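Local coordinates for protein polyketide synthase III (Ectocarpus siliculosus, PDB 4B0N) that probably acts as a type III polyketide synthase, an acyltransferase of the chalcone and stilbene synthase family linked to phlorotannin monomer biosynthesis in this brown alga, at residues N306-H318 and M396-L410. Sequence-based numbering, arbitrary orientation.
Sequences NIAFFADGFLKKH and MAFSFSPGVGAEGIL
Ala-406 CB covers one face of the Phe-310 ring as a CH-pi contact, 3.7 Å from the centroid and 15° off the normal, while Gly-408 N and Phe-398 CB lie at the ring's edge. The Phe-398 ring in turn takes Ile-307 CD1 over a face, and the same methyl reaches the edge of Phe-400, 3.6 Å from its CZ. These groups pack helix 299-316 against the antiparallel hairpin of strands 394-401 and 405-413, an alpha-on-beta layer of the thiolase-like fold; the axis of 306-316 runs at 34° to that of strand 405-410. With CG anti to the backbone N (chi1 165°), Phe-310 is directed toward the hairpin, and its CZ comes to 3.5 Å from Gly-408 N. The ring's edge thus lies against the backbone of Gly-408, which has no side chain. An alanine in place of Phe-310 is likely to leave the Ala-406 methyl without its aromatic cover and open a gap beside Gly-408. Phe-314 points its edge at Ile-409 N and also packs on His-271 of strand 265-274. Met-396, bent at chi3, places SD obliquely to both Phe-310 and Phe-314, two Met-aromatic contacts with centroid distances of 5.5 and 5.1 Å. At His-318, Leu-410 CD2 sits over a face of the imidazole ring, 3.7 Å from His-318 CD2.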
ATOM      1  N   ASN A 306     -10.460  23.100   9.939  1.00 42.73           N
ATOM      2  CA  ASN A 306     -10.118  21.929  10.753  1.00 42.29           C
ATOM      3  C   ASN A 306      -8.659  21.797  11.202  1.00 42.05           C
ATOM      4  O   ASN A 306      -8.365  21.002  12.100  1.00 41.90           O
ATOM      5  CB  ASN A 306     -10.547  20.647  10.036  1.00 41.59           C
ATOM      6  CG  ASN A 306     -12.049  20.468  10.007  1.00 41.72           C
ATOM      7  OD1 ASN A 306     -12.706  20.461  11.047  1.00 41.88           O
ATOM      8  ND2 ASN A 306     -12.602  20.308   8.811  1.00 41.70           N
ATOM      9  N   ILE A 307      -7.759  22.564  10.587  1.00 42.23           N
ATOM     10  CA  ILE A 307      -6.316  22.448  10.856  1.00 42.05           C
ATOM     11  C   ILE A 307      -5.935  22.815  12.295  1.00 42.62           C
ATOM     12  O   ILE A 307      -4.953  22.291  12.831  1.00 42.47           O
ATOM     13  CB  ILE A 307      -5.449  23.218   9.813  1.00 42.02           C
ATOM     14  CG1 ILE A 307      -3.972  22.805   9.895  1.00 41.55           C
ATOM     15  CG2 ILE A 307      -5.603  24.731   9.950  1.00 42.66           C
ATOM     16  CD1 ILE A 307      -3.703  21.356   9.549  1.00 40.64           C
ATOM     17  N   ALA A 308      -6.720  23.697  12.914  1.00 43.42           N
ATOM     18  CA  ALA A 308      -6.527  24.057  14.317  1.00 43.83           C
ATOM     19  C   ALA A 308      -6.747  22.848  15.223  1.00 43.59           C
ATOM     20  O   ALA A 308      -5.889  22.528  16.046  1.00 43.45           O
ATOM     21  CB  ALA A 308      -7.446  25.207  14.715  1.00 44.51           C
ATOM     22  N   PHE A 309      -7.883  22.171  15.045  1.00 43.78           N
ATOM     23  CA  PHE A 309      -8.254  21.015  15.866  1.00 43.91           C
ATOM     24  C   PHE A 309      -7.232  19.880  15.790  1.00 43.32           C
ATOM     25  O   PHE A 309      -7.002  19.182  16.779  1.00 43.48           O
ATOM     26  CB  PHE A 309      -9.648  20.501  15.485  1.00 44.40           C
ATOM     27  CG  PHE A 309     -10.184  19.444  16.414  1.00 44.81           C
ATOM     28  CD1 PHE A 309     -10.785  19.797  17.621  1.00 45.62           C
ATOM     29  CD2 PHE A 309     -10.086  18.092  16.087  1.00 44.43           C
ATOM     30  CE1 PHE A 309     -11.275  18.826  18.484  1.00 45.79           C
ATOM     31  CE2 PHE A 309     -10.575  17.116  16.946  1.00 44.65           C
ATOM     32  CZ  PHE A 309     -11.171  17.484  18.145  1.00 45.53           C
ATOM     33  N   PHE A 310      -6.626  19.707  14.617  1.00 42.71           N
ATOM     34  CA  PHE A 310      -5.598  18.689  14.407  1.00 42.02           C
ATOM     35  C   PHE A 310      -4.278  19.040  15.098  1.00 42.26           C
ATOM     36  O   PHE A 310      -3.703  18.209  15.808  1.00 42.02           O
ATOM     37  CB  PHE A 310      -5.379  18.447  12.906  1.00 41.32           C
ATOM     38  CG  PHE A 310      -4.119  17.684  12.585  1.00 40.58           C
ATOM     39  CD1 PHE A 310      -4.026  16.316  12.842  1.00 40.15           C
ATOM     40  CD2 PHE A 310      -3.025  18.331  12.016  1.00 40.36           C
ATOM     41  CE1 PHE A 310      -2.866  15.615  12.544  1.00 39.56           C
ATOM     42  CE2 PHE A 310      -1.863  17.633  11.717  1.00 39.79           C
ATOM     43  CZ  PHE A 310      -1.784  16.274  11.981  1.00 39.22           C
ATOM     44  N   ALA A 311      -3.806  20.267  14.882  1.00 42.85           N
ATOM     45  CA  ALA A 311      -2.507  20.705  15.397  1.00 43.15           C
ATOM     46  C   ALA A 311      -2.526  20.981  16.898  1.00 43.91           C
ATOM     47  O   ALA A 311      -1.568  20.651  17.602  1.00 43.83           O
ATOM     48  CB  ALA A 311      -2.009  21.922  14.631  1.00 43.38           C
ATOM     49  N   ASP A 312      -3.610  21.588  17.381  1.00 44.97           N
ATOM     50  CA  ASP A 312      -3.803  21.790  18.817  1.00 46.04           C
ATOM     51  C   ASP A 312      -4.058  20.464  19.530  1.00 45.67           C
ATOM     52  O   ASP A 312      -3.752  20.323  20.714  1.00 45.97           O
ATOM     53  CB  ASP A 312      -4.946  22.770  19.092  1.00 47.59           C
ATOM     54  CG  ASP A 312      -4.571  24.215  18.789  1.00 48.73           C
ATOM     55  OD1 ASP A 312      -3.404  24.604  19.028  1.00 48.81           O
ATOM     56  OD2 ASP A 312      -5.457  24.970  18.327  1.00 49.62           O
ATOM     57  N   GLY A 313      -4.619  19.500  18.803  1.00 45.05           N
ATOM     58  CA  GLY A 313      -4.765  18.137  19.305  1.00 44.97           C
ATOM     59  C   GLY A 313      -3.410  17.481  19.514  1.00 44.69           C
ATOM     60  O   GLY A 313      -3.127  16.964  20.598  1.00 44.94           O
ATOM     61  N   PHE A 314      -2.579  17.522  18.471  1.00 43.95           N
ATOM     62  CA  PHE A 314      -1.233  16.941  18.475  1.00 43.36           C
ATOM     63  C   PHE A 314      -0.397  17.426  19.660  1.00 44.00           C
ATOM     64  O   PHE A 314       0.240  16.629  20.353  1.00 43.44           O
ATOM     65  CB  PHE A 314      -0.511  17.309  17.171  1.00 42.53           C
ATOM     66  CG  PHE A 314       0.483  16.276  16.689  1.00 41.43           C
ATOM     67  CD1 PHE A 314       1.066  15.360  17.564  1.00 41.06           C
ATOM     68  CD2 PHE A 314       0.856  16.242  15.349  1.00 40.72           C
ATOM     69  CE1 PHE A 314       1.980  14.423  17.108  1.00 40.32           C
ATOM     70  CE2 PHE A 314       1.770  15.309  14.886  1.00 39.86           C
ATOM     71  CZ  PHE A 314       2.333  14.398  15.767  1.00 39.81           C
ATOM     72  N   LEU A 315      -0.418  18.738  19.884  1.00 45.26           N
ATOM     73  CA  LEU A 315       0.463  19.384  20.854  1.00 46.32           C
ATOM     74  C   LEU A 315      -0.006  19.262  22.302  1.00 47.54           C
ATOM     75  O   LEU A 315       0.817  19.288  23.218  1.00 48.50           O
ATOM     76  CB  LEU A 315       0.675  20.857  20.485  1.00 46.63           C
ATOM     77  CG  LEU A 315       1.463  21.187  19.213  1.00 46.04           C
ATOM     78  CD1 LEU A 315       1.267  22.646  18.828  1.00 46.44           C
ATOM     79  CD2 LEU A 315       2.942  20.870  19.377  1.00 45.60           C
ATOM     80  N   LYS A 316      -1.314  19.124  22.510  1.00 48.37           N
ATOM     81  CA  LYS A 316      -1.864  18.958  23.860  1.00 49.28           C
ATOM     82  C   LYS A 316      -1.539  17.589  24.460  1.00 48.94           C
ATOM     83  O   LYS A 316      -1.509  17.435  25.681  1.00 49.75           O
ATOM     84  CB  LYS A 316      -3.375  19.222  23.884  1.00 50.22           C
ATOM     85  CG  LYS A 316      -3.738  20.699  23.973  1.00 51.37           C
ATOM     86  CD  LYS A 316      -5.230  20.936  23.788  1.00 52.23           C
ATOM     87  CE  LYS A 316      -5.537  22.421  23.637  1.00 52.99           C
ATOM     88  NZ  LYS A 316      -6.984  22.693  23.406  1.00 53.27           N
ATOM     89  N   LYS A 317      -1.290  16.607  23.595  1.00 48.15           N
ATOM     90  CA  LYS A 317      -0.857  15.272  24.016  1.00 47.99           C
ATOM     91  C   LYS A 317       0.533  15.311  24.655  1.00 48.08           C
ATOM     92  O   LYS A 317       0.899  14.418  25.426  1.00 47.68           O
ATOM     93  CB  LYS A 317      -0.849  14.313  22.821  1.00 47.52           C
ATOM     94  CG  LYS A 317      -2.228  13.887  22.332  1.00 47.66           C
ATOM     95  CD  LYS A 317      -2.172  13.274  20.940  1.00 47.27           C
ATOM     96  CE  LYS A 317      -1.508  11.903  20.941  1.00 47.28           C
ATOM     97  NZ  LYS A 317      -1.162  11.452  19.563  1.00 47.20           N
ATOM     98  N   HIS A 318       1.293  16.355  24.327  1.00 48.46           N
ATOM     99  CA  HIS A 318       2.660  16.531  24.815  1.00 48.68           C
ATOM    100  C   HIS A 318       2.822  17.785  25.635  1.00 49.56           C
ATOM    101  O   HIS A 318       3.949  18.224  25.888  1.00 49.86           O
ATOM    102  CB  HIS A 318       3.638  16.534  23.644  1.00 48.24           C
ATOM    103  CG  HIS A 318       3.656  15.242  22.867  1.00 47.70           C
ATOM    104  ND1 HIS A 318       4.557  14.270  23.099  1.00 47.38           N
ATOM    105  CD2 HIS A 318       2.833  14.780  21.844  1.00 47.26           C
ATOM    106  CE1 HIS A 318       4.328  13.240  22.266  1.00 46.92           C
ATOM    107  NE2 HIS A 318       3.271  13.554  21.499  1.00 46.91           N
ATOM    108  N   MET A 396       6.774  20.556  13.632  1.00 38.10           N
ATOM    109  CA  MET A 396       5.694  19.691  13.149  1.00 37.76           C
ATOM    110  C   MET A 396       5.542  19.678  11.629  1.00 37.23           C
ATOM    111  O   MET A 396       5.385  20.722  10.996  1.00 37.28           O
ATOM    112  CB  MET A 396       4.357  20.063  13.789  1.00 38.26           C
ATOM    113  CG  MET A 396       3.256  19.053  13.500  1.00 38.08           C
ATOM    114  SD  MET A 396       1.598  19.721  13.698  1.00 38.80           S
ATOM    115  CE  MET A 396       1.552  20.011  15.469  1.00 39.37           C
ATOM    116  N   ALA A 397       5.578  18.477  11.059  1.00 36.74           N
ATOM    117  CA  ALA A 397       5.338  18.282   9.637  1.00 36.37           C
ATOM    118  C   ALA A 397       3.993  17.597   9.445  1.00 36.02           C
ATOM    119  O   ALA A 397       3.734  16.553  10.048  1.00 36.12           O
ATOM    120  CB  ALA A 397       6.452  17.452   9.017  1.00 35.95           C
ATOM    121  N   PHE A 398       3.133  18.194   8.624  1.00 35.56           N
ATOM    122  CA  PHE A 398       1.841  17.593   8.313  1.00 34.88           C
ATOM    123  C   PHE A 398       1.483  17.661   6.830  1.00 34.42           C
ATOM    124  O   PHE A 398       2.119  18.374   6.054  1.00 34.08           O
ATOM    125  CB  PHE A 398       0.719  18.170   9.196  1.00 35.28           C
ATOM    126  CG  PHE A 398       0.474  19.645   9.005  1.00 35.77           C
ATOM    127  CD1 PHE A 398      -0.346  20.107   7.981  1.00 35.92           C
ATOM    128  CD2 PHE A 398       1.043  20.574   9.869  1.00 36.20           C
ATOM    129  CE1 PHE A 398      -0.574  21.462   7.807  1.00 36.43           C
ATOM    130  CE2 PHE A 398       0.813  21.931   9.703  1.00 36.70           C
ATOM    131  CZ  PHE A 398       0.004  22.376   8.673  1.00 36.81           C
ATOM    132  N   SER A 399       0.460  16.896   6.457  1.00 34.18           N
ATOM    133  CA  SER A 399      -0.063  16.856   5.098  1.00 33.93           C
ATOM    134  C   SER A 399      -1.514  16.378   5.137  1.00 34.02           C
ATOM    135  O   SER A 399      -2.054  16.109   6.217  1.00 33.83           O
ATOM    136  CB  SER A 399       0.790  15.936   4.222  1.00 33.40           C
ATOM    137  OG  SER A 399       0.333  15.945   2.881  1.00 33.16           O
ATOM    138  N   PHE A 400      -2.142  16.275   3.965  1.00 34.14           N
ATOM    139  CA  PHE A 400      -3.559  15.919   3.881  1.00 34.34           C
ATOM    140  C   PHE A 400      -3.842  14.742   2.956  1.00 34.15           C
ATOM    141  O   PHE A 400      -3.378  14.706   1.812  1.00 34.41           O
ATOM    142  CB  PHE A 400      -4.398  17.138   3.505  1.00 34.86           C
ATOM    143  CG  PHE A 400      -4.139  18.328   4.378  1.00 35.41           C
ATOM    144  CD1 PHE A 400      -4.563  18.338   5.701  1.00 35.65           C
ATOM    145  CD2 PHE A 400      -3.441  19.424   3.888  1.00 35.80           C
ATOM    146  CE1 PHE A 400      -4.310  19.427   6.515  1.00 36.25           C
ATOM    147  CE2 PHE A 400      -3.187  20.520   4.697  1.00 36.30           C
ATOM    148  CZ  PHE A 400      -3.621  20.520   6.014  1.00 36.55           C
ATOM    149  N   SER A 401      -4.602  13.784   3.476  1.00 33.95           N
ATOM    150  CA  SER A 401      -4.946  12.561   2.761  1.00 33.51           C
ATOM    151  C   SER A 401      -6.422  12.553   2.379  1.00 33.63           C
ATOM    152  O   SER A 401      -7.229  13.206   3.042  1.00 33.86           O
ATOM    153  CB  SER A 401      -4.655  11.352   3.646  1.00 33.36           C
ATOM    154  OG  SER A 401      -5.511  11.331   4.778  1.00 33.46           O
ATOM    155  N   PRO A 402      -6.784  11.812   1.310  1.00 33.43           N
ATOM    156  CA  PRO A 402      -8.194  11.635   0.952  1.00 33.72           C
ATOM    157  C   PRO A 402      -9.025  11.225   2.167  1.00 33.91           C
ATOM    158  O   PRO A 402      -8.676  10.270   2.865  1.00 33.82           O
ATOM    159  CB  PRO A 402      -8.165  10.508  -0.096  1.00 33.43           C
ATOM    160  CG  PRO A 402      -6.739  10.065  -0.207  1.00 32.87           C
ATOM    161  CD  PRO A 402      -5.896  11.183   0.318  1.00 32.90           C
ATOM    162  N   GLY A 403     -10.102  11.961   2.419  1.00 34.35           N
ATOM    163  CA  GLY A 403     -10.902  11.779   3.624  1.00 34.69           C
ATOM    164  C   GLY A 403     -11.928  12.880   3.841  1.00 35.41           C
ATOM    165  O   GLY A 403     -13.128  12.599   3.854  1.00 36.32           O
ATOM    166  N   VAL A 404     -11.486  14.128   4.030  1.00 35.21           N
ATOM    167  CA  VAL A 404     -10.070  14.498   4.095  1.00 34.64           C
ATOM    168  C   VAL A 404      -9.501  14.263   5.489  1.00 34.65           C
ATOM    169  O   VAL A 404     -10.078  14.681   6.495  1.00 35.04           O
ATOM    170  CB  VAL A 404      -9.830  15.964   3.652  1.00 34.71           C
ATOM    171  CG1 VAL A 404      -8.406  16.414   3.962  1.00 34.17           C
ATOM    172  CG2 VAL A 404     -10.110  16.127   2.167  1.00 34.84           C
ATOM    173  N   GLY A 405      -8.370  13.569   5.533  1.00 34.28           N
ATOM    174  CA  GLY A 405      -7.656  13.354   6.778  1.00 34.42           C
ATOM    175  C   GLY A 405      -6.438  14.248   6.886  1.00 34.38           C
ATOM    176  O   GLY A 405      -5.862  14.656   5.876  1.00 34.06           O
ATOM    177  N   ALA A 406      -6.060  14.563   8.121  1.00 34.72           N
ATOM    178  CA  ALA A 406      -4.819  15.273   8.391  1.00 34.76           C
ATOM    179  C   ALA A 406      -3.796  14.292   8.958  1.00 34.45           C
ATOM    180  O   ALA A 406      -4.095  13.528   9.875  1.00 34.33           O
ATOM    181  CB  ALA A 406      -5.061  16.425   9.348  1.00 35.43           C
ATOM    182  N   GLU A 407      -2.595  14.312   8.388  1.00 34.38           N
ATOM    183  CA  GLU A 407      -1.532  13.383   8.757  1.00 34.23           C
ATOM    184  C   GLU A 407      -0.273  14.146   9.132  1.00 34.11           C
ATOM    185  O   GLU A 407       0.269  14.892   8.315  1.00 34.21           O
ATOM    186  CB  GLU A 407      -1.234  12.438   7.590  1.00 34.38           C
ATOM    187  CG  GLU A 407      -1.774  11.024   7.754  1.00 34.92           C
ATOM    188  CD  GLU A 407      -3.288  10.939   7.683  1.00 35.38           C
ATOM    189  OE1 GLU A 407      -3.891  11.631   6.833  1.00 35.56           O
ATOM    190  OE2 GLU A 407      -3.870  10.160   8.469  1.00 35.84           O
ATOM    191  N   GLY A 408       0.200  13.950  10.361  1.00 33.73           N
ATOM    192  CA  GLY A 408       1.353  14.700  10.849  1.00 33.68           C
ATOM    193  C   GLY A 408       2.325  13.936  11.723  1.00 33.31           C
ATOM    194  O   GLY A 408       2.012  12.854  12.220  1.00 33.32           O
ATOM    195  N   ILE A 409       3.513  14.512  11.898  1.00 33.27           N
ATOM    196  CA  ILE A 409       4.559  13.960  12.769  1.00 33.26           C
ATOM    197  C   ILE A 409       5.190  15.066  13.618  1.00 33.73           C
ATOM    198  O   ILE A 409       5.209  16.236  13.218  1.00 33.90           O
ATOM    199  CB  ILE A 409       5.663  13.219  11.976  1.00 32.64           C
ATOM    200  CG1 ILE A 409       6.178  14.082  10.814  1.00 32.53           C
ATOM    201  CG2 ILE A 409       5.158  11.864  11.489  1.00 32.10           C
ATOM    202  CD1 ILE A 409       7.573  13.734  10.340  1.00 32.37           C
ATOM    203  N   LEU A 410       5.696  14.689  14.790  1.00 34.04           N
ATOM    204  CA  LEU A 410       6.306  15.642  15.716  1.00 34.82           C
ATOM    205  C   LEU A 410       7.778  15.336  15.937  1.00 35.15           C
ATOM    206  O   LEU A 410       8.141  14.226  16.335  1.00 34.67           O
ATOM    207  CB  LEU A 410       5.553  15.667  17.055  1.00 35.13           C
ATOM    208  CG  LEU A 410       6.053  16.551  18.206  1.00 35.51           C
ATOM    209  CD1 LEU A 410       6.137  18.019  17.815  1.00 35.96           C
ATOM    210  CD2 LEU A 410       5.163  16.381  19.426  1.00 35.76           C
TER